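Local coordinates for protein endonuclease IV (PDB 3AAM) that cleaves phosphodiester bonds at apurinic or apyrimidinic sites in DNA during base excision repair, using bound metal ions, at residues F54-R58 with A98-V102; L73-G77 with V107-S111; L205-G210 with G225-L231. All coordinates share one frame; numbering follows the deposited sequence.

Contact 1 (F54-R58 with A98-V102); sequences FRALR and ALLGV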
ATOM      1  N   PHE A  54     -12.914 -16.496  -3.113  1.00 11.52           N
ATOM      2  CA  PHE A  54     -12.492 -15.113  -2.909  1.00 11.25           C
ATOM      3  C   PHE A  54     -13.321 -14.171  -3.778  1.00 10.47           C
ATOM      4  O   PHE A  54     -13.903 -13.203  -3.288  1.00 11.64           O
ATOM      5  CB  PHE A  54     -11.011 -14.967  -3.267  1.00 10.01           C
ATOM      6  CG  PHE A  54     -10.464 -13.583  -3.048  1.00 10.71           C
ATOM      7  CD1 PHE A  54      -9.973 -13.203  -1.805  1.00 10.94           C
ATOM      8  CD2 PHE A  54     -10.459 -12.657  -4.081  1.00 12.13           C
ATOM      9  CE1 PHE A  54      -9.483 -11.917  -1.596  1.00  9.54           C
ATOM     10  CE2 PHE A  54      -9.973 -11.368  -3.883  1.00 11.74           C
ATOM     11  CZ  PHE A  54      -9.484 -10.998  -2.637  1.00 10.95           C
ATOM     12  N   ARG A  55     -13.367 -14.459  -5.072  1.00 11.24           N
ATOM     13  CA  ARG A  55     -14.126 -13.635  -6.002  1.00 11.91           C
ATOM     14  C   ARG A  55     -15.616 -13.605  -5.682  1.00 12.21           C
ATOM     15  O   ARG A  55     -16.232 -12.544  -5.677  1.00 11.71           O
ATOM     16  CB  ARG A  55     -13.919 -14.134  -7.437  1.00 12.37           C
ATOM     17  CG  ARG A  55     -12.542 -13.834  -8.017  1.00 13.47           C
ATOM     18  CD  ARG A  55     -12.397 -14.428  -9.412  1.00 15.36           C
ATOM     19  NE  ARG A  55     -11.157 -14.013 -10.064  1.00 15.53           N
ATOM     20  CZ  ARG A  55     -11.074 -13.044 -10.971  1.00 14.27           C
ATOM     21  NH1 ARG A  55      -9.902 -12.735 -11.506  1.00 15.29           N
ATOM     22  NH2 ARG A  55     -12.163 -12.389 -11.352  1.00 18.31           N
ATOM     23  N   ALA A  56     -16.198 -14.771  -5.418  1.00 11.93           N
ATOM     24  CA  ALA A  56     -17.624 -14.852  -5.115  1.00 13.43           C
ATOM     25  C   ALA A  56     -17.968 -14.090  -3.844  1.00 12.38           C
ATOM     26  O   ALA A  56     -18.958 -13.359  -3.796  1.00 15.15           O
ATOM     27  CB  ALA A  56     -18.051 -16.309  -4.989  1.00 12.30           C
ATOM     28  N   LEU A  57     -17.153 -14.267  -2.809  1.00 13.56           N
ATOM     29  CA  LEU A  57     -17.386 -13.581  -1.548  1.00 14.07           C
ATOM     30  C   LEU A  57     -17.242 -12.073  -1.719  1.00 13.59           C
ATOM     31  O   LEU A  57     -18.053 -11.302  -1.206  1.00 14.64           O
ATOM     32  CB  LEU A  57     -16.414 -14.090  -0.479  1.00 14.17           C
ATOM     33  CG  LEU A  57     -16.694 -15.494   0.066  1.00 15.35           C
ATOM     34  CD1 LEU A  57     -15.490 -15.993   0.855  1.00 15.62           C
ATOM     35  CD2 LEU A  57     -17.944 -15.458   0.949  1.00 14.62           C
ATOM     36  N   ARG A  58     -16.215 -11.649  -2.453  1.00 13.76           N
ATOM     37  CA  ARG A  58     -15.995 -10.225  -2.674  1.00 15.53           C
ATOM     38  C   ARG A  58     -17.149  -9.575  -3.424  1.00 15.59           C
ATOM     39  O   ARG A  58     -17.680  -8.548  -3.008  1.00 16.56           O
ATOM     40  CB  ARG A  58     -14.702  -9.992  -3.459  1.00 18.47           C
ATOM     41  CG  ARG A  58     -13.488  -9.708  -2.601  1.00 22.72           C
ATOM     42  CD  ARG A  58     -12.736  -8.490  -3.121  1.00 23.39           C
ATOM     43  NE  ARG A  58     -12.254  -8.677  -4.487  1.00 21.89           N
ATOM     44  CZ  ARG A  58     -11.665  -7.729  -5.212  1.00 23.63           C
ATOM     45  NH1 ARG A  58     -11.257  -7.994  -6.444  1.00 21.81           N
ATOM     46  NH2 ARG A  58     -11.492  -6.513  -4.713  1.00 24.35           N
ATOM     47  N   ALA A  98      -3.689 -11.130 -10.121  1.00  9.71           N
ATOM     48  CA  ALA A  98      -4.445 -11.288 -11.360  1.00 10.47           C
ATOM     49  C   ALA A  98      -5.473 -12.408 -11.218  1.00 11.01           C
ATOM     50  O   ALA A  98      -6.622 -12.265 -11.633  1.00 12.19           O
ATOM     51  CB  ALA A  98      -3.504 -11.580 -12.526  1.00 10.19           C
ATOM     52  N   LEU A  99      -5.055 -13.521 -10.628  1.00 11.72           N
ATOM     53  CA  LEU A  99      -5.956 -14.650 -10.434  1.00 11.66           C
ATOM     54  C   LEU A  99      -7.122 -14.277  -9.528  1.00 11.37           C
ATOM     55  O   LEU A  99      -8.270 -14.639  -9.790  1.00 12.23           O
ATOM     56  CB  LEU A  99      -5.201 -15.834  -9.824  1.00 13.34           C
ATOM     57  CG  LEU A  99      -4.265 -16.619 -10.743  1.00 16.65           C
ATOM     58  CD1 LEU A  99      -3.454 -17.610  -9.926  1.00 16.94           C
ATOM     59  CD2 LEU A  99      -5.088 -17.344 -11.801  1.00 19.69           C
ATOM     60  N   LEU A 100      -6.825 -13.542  -8.464  1.00 10.64           N
ATOM     61  CA  LEU A 100      -7.851 -13.141  -7.513  1.00 10.76           C
ATOM     62  C   LEU A 100      -8.719 -11.977  -7.970  1.00 11.30           C
ATOM     63  O   LEU A 100      -9.772 -11.729  -7.395  1.00 12.43           O
ATOM     64  CB  LEU A 100      -7.204 -12.795  -6.171  1.00  8.67           C
ATOM     65  CG  LEU A 100      -6.579 -13.983  -5.432  1.00  9.51           C
ATOM     66  CD1 LEU A 100      -5.806 -13.495  -4.217  1.00 10.84           C
ATOM     67  CD2 LEU A 100      -7.682 -14.952  -5.019  1.00  8.03           C
ATOM     68  N   GLY A 101      -8.282 -11.264  -9.002  1.00 11.51           N
ATOM     69  CA  GLY A 101      -9.044 -10.126  -9.474  1.00 10.38           C
ATOM     70  C   GLY A 101      -8.755  -8.890  -8.638  1.00 11.39           C
ATOM     71  O   GLY A 101      -9.539  -7.940  -8.627  1.00 12.86           O
ATOM     72  N   VAL A 102      -7.637  -8.918  -7.916  1.00  9.83           N
ATOM     73  CA  VAL A 102      -7.218  -7.790  -7.085  1.00 11.09           C
ATOM     74  C   VAL A 102      -6.602  -6.759  -8.028  1.00 10.46           C
ATOM     75  O   VAL A 102      -5.670  -7.069  -8.765  1.00 13.44           O
ATOM     76  CB  VAL A 102      -6.179  -8.236  -6.033  1.00  9.76           C
ATOM     77  CG1 VAL A 102      -5.601  -7.022  -5.319  1.00 11.68           C
ATOM     78  CG2 VAL A 102      -6.837  -9.173  -5.019  1.00 11.36           C
TER
HETATM   79  O   HOH W   1     -12.105 -10.673  -6.694  1.00 17.43           O

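Contact 2 (L73-G77 with V107-S111); sequences LVNLG and VHPGS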
ATOM      1  N   LEU A  73      10.609  -8.136   2.307  1.00  8.93           N
ATOM      2  CA  LEU A  73      11.796  -8.835   1.832  1.00 10.30           C
ATOM      3  C   LEU A  73      12.203  -8.372   0.444  1.00 10.29           C
ATOM      4  O   LEU A  73      13.376  -8.416   0.083  1.00 11.17           O
ATOM      5  CB  LEU A  73      11.549 -10.347   1.788  1.00  9.38           C
ATOM      6  CG  LEU A  73      11.410 -11.062   3.130  1.00 10.15           C
ATOM      7  CD1 LEU A  73      11.123 -12.537   2.886  1.00 11.86           C
ATOM      8  CD2 LEU A  73      12.687 -10.879   3.941  1.00 11.77           C
ATOM      9  N   VAL A  74      11.226  -7.932  -0.335  1.00 10.42           N
ATOM     10  CA  VAL A  74      11.502  -7.487  -1.691  1.00  9.89           C
ATOM     11  C   VAL A  74      12.353  -6.225  -1.733  1.00  9.65           C
ATOM     12  O   VAL A  74      12.001  -5.205  -1.142  1.00 10.97           O
ATOM     13  CB  VAL A  74      10.188  -7.233  -2.462  1.00 10.90           C
ATOM     14  CG1 VAL A  74      10.495  -6.744  -3.869  1.00 10.07           C
ATOM     15  CG2 VAL A  74       9.370  -8.510  -2.516  1.00 11.02           C
ATOM     16  N   ASN A  75      13.492  -6.306  -2.413  1.00  9.32           N
ATOM     17  CA  ASN A  75      14.370  -5.151  -2.564  1.00  8.40           C
ATOM     18  C   ASN A  75      14.770  -5.030  -4.030  1.00  7.80           C
ATOM     19  O   ASN A  75      15.755  -5.621  -4.475  1.00  8.18           O
ATOM     20  CB  ASN A  75      15.624  -5.280  -1.696  1.00  9.98           C
ATOM     21  CG  ASN A  75      16.526  -4.060  -1.808  1.00 11.91           C
ATOM     22  OD1 ASN A  75      16.199  -3.095  -2.502  1.00 10.93           O
ATOM     23  ND2 ASN A  75      17.663  -4.096  -1.125  1.00 17.09           N
ATOM     24  N   LEU A  76      13.992  -4.257  -4.776  1.00  7.36           N
ATOM     25  CA  LEU A  76      14.239  -4.062  -6.196  1.00  8.48           C
ATOM     26  C   LEU A  76      15.498  -3.253  -6.488  1.00  7.84           C
ATOM     27  O   LEU A  76      15.877  -3.102  -7.646  1.00  8.85           O
ATOM     28  CB  LEU A  76      13.030  -3.381  -6.840  1.00  8.73           C
ATOM     29  CG  LEU A  76      11.695  -4.114  -6.667  1.00 10.02           C
ATOM     30  CD1 LEU A  76      10.573  -3.221  -7.182  1.00 11.53           C
ATOM     31  CD2 LEU A  76      11.718  -5.451  -7.402  1.00 10.39           C
ATOM     32  N   GLY A  77      16.146  -2.748  -5.441  1.00  8.93           N
ATOM     33  CA  GLY A  77      17.361  -1.975  -5.636  1.00  8.59           C
ATOM     34  C   GLY A  77      18.626  -2.778  -5.385  1.00  7.85           C
ATOM     35  O   GLY A  77      19.735  -2.280  -5.581  1.00 10.42           O
ATOM     36  N   VAL A 107       4.349  -2.115  -3.444  1.00  6.94           N
ATOM     37  CA  VAL A 107       5.667  -2.532  -2.989  1.00  7.42           C
ATOM     38  C   VAL A 107       6.516  -1.331  -2.621  1.00  7.34           C
ATOM     39  O   VAL A 107       6.332  -0.250  -3.175  1.00  8.65           O
ATOM     40  CB  VAL A 107       6.391  -3.318  -4.115  1.00  8.06           C
ATOM     41  CG1 VAL A 107       6.555  -2.433  -5.340  1.00  7.80           C
ATOM     42  CG2 VAL A 107       7.746  -3.819  -3.629  1.00  9.72           C
ATOM     43  N   HIS A 108       7.431  -1.501  -1.671  1.00  7.70           N
ATOM     44  CA  HIS A 108       8.310  -0.391  -1.345  1.00 10.21           C
ATOM     45  C   HIS A 108       9.423  -0.466  -2.398  1.00 10.51           C
ATOM     46  O   HIS A 108       9.751  -1.547  -2.885  1.00 10.69           O
ATOM     47  CB  HIS A 108       8.836  -0.479   0.106  1.00 12.73           C
ATOM     48  CG  HIS A 108       9.596  -1.728   0.432  1.00 13.89           C
ATOM     49  ND1 HIS A 108      10.104  -1.970   1.692  1.00 15.33           N
ATOM     50  CD2 HIS A 108       9.938  -2.801  -0.321  1.00 15.95           C
ATOM     51  CE1 HIS A 108      10.726  -3.136   1.700  1.00 16.44           C
ATOM     52  NE2 HIS A 108      10.640  -3.660   0.490  1.00 13.57           N
ATOM     53  N   PRO A 109       9.983   0.686  -2.797  1.00 10.50           N
ATOM     54  CA  PRO A 109      11.046   0.755  -3.806  1.00 13.01           C
ATOM     55  C   PRO A 109      12.296  -0.067  -3.535  1.00 12.61           C
ATOM     56  O   PRO A 109      12.852  -0.680  -4.450  1.00 14.14           O
ATOM     57  CB  PRO A 109      11.359   2.248  -3.876  1.00 13.86           C
ATOM     58  CG  PRO A 109      10.070   2.881  -3.524  1.00 15.77           C
ATOM     59  CD  PRO A 109       9.581   2.038  -2.376  1.00 11.81           C
ATOM     60  N   GLY A 110      12.735  -0.077  -2.283  1.00 12.35           N
ATOM     61  CA  GLY A 110      13.941  -0.801  -1.929  1.00 12.38           C
ATOM     62  C   GLY A 110      15.079   0.185  -1.730  1.00 13.20           C
ATOM     63  O   GLY A 110      14.844   1.387  -1.581  1.00 13.88           O
ATOM     64  N   SER A 111      16.310  -0.314  -1.731  1.00 12.33           N
ATOM     65  CA  SER A 111      17.474   0.541  -1.537  1.00 13.28           C
ATOM     66  C   SER A 111      18.545   0.295  -2.591  1.00 13.23           C
ATOM     67  O   SER A 111      18.848  -0.851  -2.926  1.00 14.30           O
ATOM     68  CB  SER A 111      18.061   0.317  -0.141  1.00 16.05           C
ATOM     69  OG  SER A 111      18.362  -1.050   0.076  1.00 20.42           O
TER
HETATM   70  O   HOH W   2      11.825  -3.278  -3.146  1.00 10.74           O

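Contact 3 (L205-G210 with G225-L231); sequences LNDSVG and GKIGEGL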
ATOM      1  N   LEU A 205      -2.495   5.445   4.942  1.00  4.88           N
ATOM      2  CA  LEU A 205      -2.721   6.520   5.899  1.00  5.85           C
ATOM      3  C   LEU A 205      -2.206   6.195   7.293  1.00  6.60           C
ATOM      4  O   LEU A 205      -2.960   6.161   8.264  1.00  8.09           O
ATOM      5  CB  LEU A 205      -4.220   6.844   5.950  1.00  7.76           C
ATOM      6  CG  LEU A 205      -4.627   8.213   6.500  1.00  6.41           C
ATOM      7  CD1 LEU A 205      -4.220   9.310   5.517  1.00  7.92           C
ATOM      8  CD2 LEU A 205      -6.128   8.241   6.724  1.00  6.73           C
ATOM      9  N   ASN A 206      -0.905   5.959   7.373  1.00  5.52           N
ATOM     10  CA  ASN A 206      -0.244   5.636   8.629  1.00  5.71           C
ATOM     11  C   ASN A 206       0.178   6.878   9.403  1.00  6.72           C
ATOM     12  O   ASN A 206       0.665   7.840   8.812  1.00  7.15           O
ATOM     13  CB  ASN A 206       1.014   4.807   8.346  1.00  4.54           C
ATOM     14  CG  ASN A 206       0.700   3.467   7.723  1.00  6.04           C
ATOM     15  OD1 ASN A 206       1.312   3.066   6.730  1.00  8.12           O
ATOM     16  ND2 ASN A 206      -0.250   2.762   8.307  1.00  6.13           N
ATOM     17  N   ASP A 207      -0.017   6.875  10.719  1.00  7.24           N
ATOM     18  CA  ASP A 207       0.459   8.005  11.494  1.00  6.75           C
ATOM     19  C   ASP A 207       1.913   7.617  11.754  1.00  8.27           C
ATOM     20  O   ASP A 207       2.325   6.502  11.423  1.00  7.68           O
ATOM     21  CB  ASP A 207      -0.301   8.186  12.808  1.00  7.39           C
ATOM     22  CG  ASP A 207      -0.139   9.592  13.377  1.00 10.11           C
ATOM     23  OD1 ASP A 207       0.931  10.206  13.154  1.00 10.08           O
ATOM     24  OD2 ASP A 207      -1.069  10.085  14.055  1.00 10.25           O
ATOM     25  N   SER A 208       2.683   8.513  12.352  1.00  8.42           N
ATOM     26  CA  SER A 208       4.101   8.264  12.570  1.00  9.14           C
ATOM     27  C   SER A 208       4.597   8.427  13.999  1.00  9.38           C
ATOM     28  O   SER A 208       4.233   9.375  14.687  1.00 10.32           O
ATOM     29  CB  SER A 208       4.892   9.201  11.648  1.00 10.71           C
ATOM     30  OG  SER A 208       6.284   9.179  11.904  1.00 12.14           O
ATOM     31  N   VAL A 209       5.435   7.489  14.433  1.00 10.65           N
ATOM     32  CA  VAL A 209       6.028   7.554  15.762  1.00 11.32           C
ATOM     33  C   VAL A 209       7.206   8.518  15.648  1.00 12.03           C
ATOM     34  O   VAL A 209       7.477   9.301  16.561  1.00 13.41           O
ATOM     35  CB  VAL A 209       6.543   6.167  16.226  1.00 10.84           C
ATOM     36  CG1 VAL A 209       7.365   6.311  17.506  1.00 10.40           C
ATOM     37  CG2 VAL A 209       5.374   5.231  16.466  1.00 12.63           C
ATOM     38  N   GLY A 210       7.895   8.462  14.511  1.00 12.29           N
ATOM     39  CA  GLY A 210       9.033   9.333  14.281  1.00 12.27           C
ATOM     40  C   GLY A 210       8.632  10.755  13.944  1.00 12.45           C
ATOM     41  O   GLY A 210       7.524  11.006  13.466  1.00 14.31           O
ATOM     42  N   GLY A 225      -0.059   9.168  16.696  1.00  9.09           N
ATOM     43  CA  GLY A 225       1.275   9.528  16.253  1.00  9.09           C
ATOM     44  C   GLY A 225       1.528  11.023  16.241  1.00  8.81           C
ATOM     45  O   GLY A 225       0.775  11.796  16.830  1.00 10.45           O
ATOM     46  N   LYS A 226       2.585  11.432  15.547  1.00  9.34           N
ATOM     47  CA  LYS A 226       2.962  12.839  15.472  1.00  9.92           C
ATOM     48  C   LYS A 226       2.225  13.638  14.404  1.00 10.84           C
ATOM     49  O   LYS A 226       2.299  14.867  14.389  1.00 11.78           O
ATOM     50  CB  LYS A 226       4.473  12.958  15.246  1.00 13.55           C
ATOM     51  CG  LYS A 226       5.312  12.222  16.283  1.00 17.87           C
ATOM     52  CD  LYS A 226       4.990  12.686  17.692  1.00 20.37           C
ATOM     53  CE  LYS A 226       5.785  11.900  18.730  1.00 23.51           C
ATOM     54  NZ  LYS A 226       5.337  12.210  20.120  1.00 24.77           N
ATOM     55  N   ILE A 227       1.519  12.957  13.509  1.00  8.44           N
ATOM     56  CA  ILE A 227       0.784  13.663  12.468  1.00  7.74           C
ATOM     57  C   ILE A 227      -0.597  14.045  12.988  1.00  8.69           C
ATOM     58  O   ILE A 227      -1.107  15.124  12.686  1.00 10.87           O
ATOM     59  CB  ILE A 227       0.653  12.803  11.196  1.00  7.83           C
ATOM     60  CG1 ILE A 227       2.051  12.402  10.716  1.00  8.75           C
ATOM     61  CG2 ILE A 227      -0.074  13.599  10.106  1.00  8.15           C
ATOM     62  CD1 ILE A 227       2.064  11.424   9.552  1.00  8.26           C
ATOM     63  N   GLY A 228      -1.193  13.156  13.776  1.00  8.54           N
ATOM     64  CA  GLY A 228      -2.498  13.425  14.358  1.00 10.94           C
ATOM     65  C   GLY A 228      -3.602  13.783  13.382  1.00 11.01           C
ATOM     66  O   GLY A 228      -3.824  13.086  12.393  1.00 10.58           O
ATOM     67  N   GLU A 229      -4.302  14.881  13.662  1.00 12.84           N
ATOM     68  CA  GLU A 229      -5.399  15.313  12.808  1.00 13.03           C
ATOM     69  C   GLU A 229      -4.954  15.694  11.404  1.00 12.23           C
ATOM     70  O   GLU A 229      -5.784  15.934  10.527  1.00 11.57           O
ATOM     71  CB  GLU A 229      -6.155  16.470  13.468  1.00 15.09           C
ATOM     72  CG  GLU A 229      -6.847  16.078  14.770  1.00 18.44           C
ATOM     73  CD  GLU A 229      -8.003  15.108  14.569  1.00 18.73           C
ATOM     74  OE1 GLU A 229      -8.138  14.540  13.466  1.00 22.34           O
ATOM     75  OE2 GLU A 229      -8.778  14.904  15.528  1.00 20.34           O
ATOM     76  N   GLY A 230      -3.643  15.746  11.184  1.00 10.97           N
ATOM     77  CA  GLY A 230      -3.151  16.061   9.858  1.00  9.31           C
ATOM     78  C   GLY A 230      -3.649  15.000   8.891  1.00  7.85           C
ATOM     79  O   GLY A 230      -3.920  15.281   7.722  1.00  9.37           O
ATOM     80  N   LEU A 231      -3.773  13.769   9.382  1.00  6.78           N
ATOM     81  CA  LEU A 231      -4.254  12.671   8.550  1.00  6.69           C
ATOM     82  C   LEU A 231      -5.724  12.849   8.198  1.00  7.21           C
ATOM     83  O   LEU A 231      -6.187  12.350   7.173  1.00  7.50           O
ATOM     84  CB  LEU A 231      -4.049  11.323   9.249  1.00  6.71           C
ATOM     85  CG  LEU A 231      -2.597  10.893   9.452  1.00  7.28           C
ATOM     86  CD1 LEU A 231      -2.571   9.485  10.017  1.00  6.81           C
ATOM     87  CD2 LEU A 231      -1.844  10.944   8.124  1.00  7.01           C
TER
HETATM   88  O   HOH W   3      -3.547  10.450  13.121  1.00  9.34           O

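Contact 1 (F54-R58 with A98-V102)
Arg-55 and Leu-100 bring the two backbones nearest, their CA atoms 6.5 Å apart, where the flank of helix 48-60 meets the C-terminal end of helix 82-100. That second helix closes in a Schellman motif with Gly-101, at positive phi, as its C' residue, and its last carbonyls are natural acceptors for arginine. Arg-55 grips with two nitrogens. Its chain is extended from CG to NE, and the guanidinium comes side-on to Leu-99 O: NE and NH1 both donate to it at 3.0 Å, NE near the carbonyl plane and NH1 above it, with the oxygen in the guanidinium plane. NH1 also makes a weak bond to Ala-98 O, while Leu-100 O stands over one face of the group. Arg-58 works from the next turn, bent at chi2 and chi3; its NH1 gives a weak bond to Gly-101 O and donates to a water that donates to Leu-100 O at 2.7 Å. The apolar part lies beside the arginines, on the barrel side. With CG of Phe-54 anti to the backbone N (chi1 -178°), the ring reaches across to Leu-100, whose CD2 lies 3.7 Å from Phe-54 CG, and to Val-102 CG2. The contact joins two outer helices of the TIM barrel: Phe-54 continues onto Val-16 and Val-20 of helix 15-26, Val-102 onto Ala-66 and Ile-68 of strand 66-69, and Arg-58 NH2 bonds to Leu-64 O.

Contact 2 (L73-G77 with V107-S111)
Hydrogen bonds from side chains to backbone carry most of the join between Asn-75 and Ser-111 and between Val-74 and His-108. Asn-75 OD1 accepts from Ser-111 N at 2.9 Å and, within its own segment, from Gly-77 N at 3.0 Å; the two donors hold this oxygen from opposite faces of the amide plane. Asn-75 ND2 adds a weak bond to Ser-111 OG. The Gly-77 bond makes an Asx turn in the loop after strand 66-69 of the TIM barrel, facing the loop that follows strand 104-107. His-108 has its CG between backbone N and carbonyl carbon (chi1 58°), which swings NE2 to Val-74 O. This bond is 2.6 Å long and lies in the carbonyl plane of Val-74, though the oxygen is tilted from the ring plane. The ring is about 4 Å from a bound phosphate. A water adds a further link, donating to Val-74 O and His-108 O and accepting from Leu-76 N at 2.9 Å. Apolar contact is slighter, with Val-74 CG1 lying 4.0 Å from Val-107 CG2. Gly-110 CA lies 3.3 Å from Asn-75 OD1, with which a CB would collide; its positive phi calls for glycine in any case.

Contact 3 (L205-G210 with G225-L231)
Ser-208 and Gly-225 approach to 4.8 Å between CA atoms, the end of strand 202-208 lying against a loop that folds through a type II' turn, Ile-227 to Gly-230, into helix 230-235. This is the C-terminal end of a TIM-barrel strand, where Asn-206 lies beside the manganese ligand His-219. One backbone bond joins the segments directly, Lys-226 N to Ser-208 O at 2.8 Å. The rest of the polar work falls to Asp-207. A chi1 of -161° turns its carboxylate away from its own N and across to the turn amides. OD1 receives Ile-227 N at 2.8 Å on its syn lone pair and, on its anti side, Ser-208 N from its own strand. OD2 takes Gly-228 N on the syn side, 29° out of the carboxylate plane, together with a weak bond from Gly-225 N and a water at 2.7 Å that also donates to Gly-228 O. Gly-225 CA sits 3.2 Å from Asp-207 CG, an approach that a side chain at this position would obstruct. An alkyl layer lies alongside: Leu-231 CD1 packs on Asp-207 CA at 3.7 Å, its CD2 meets Leu-205 CD1 at 3.9 Å as the two leucine side chains run alongside, pointing opposite ways, and Ile-227 CD1 lies 4.2 Å from Ser-208 CB. With an alanine in place of Asp-207, the amides of Ile-227 and Gly-228 would probably be left without the oxygens that hold the turn to the strand. Five donors, one of them weakly bound and one a water, converge on this buried carboxylate without a cationic partner among the two segments; so dense a set of N-H groups would be expected to stabilise its negative charge.

Overall arrangement
Contact 1 joins outer helices of the TIM barrel away from the metal site, while contacts 2 and 3 lie in segments at the C-terminal ends of barrel strands. Contacts 1 and 2 interleave along the chain, and helix 82-100 connects them: the loop of 73-77 leads into it, and its far end enters contact 1. Their centres are nonetheless 26 Å apart. Contact 3 lies across the chain's centre from contact 1, about 32 Å between centres. The side chain of His-108 is about 7 Å from the manganese ion held by His-172, Asp-217 and His-219, and that of Asn-206 about 5 Å. Contacts 2 and 3 thus each bring a residue near this ion and close to bound phosphate.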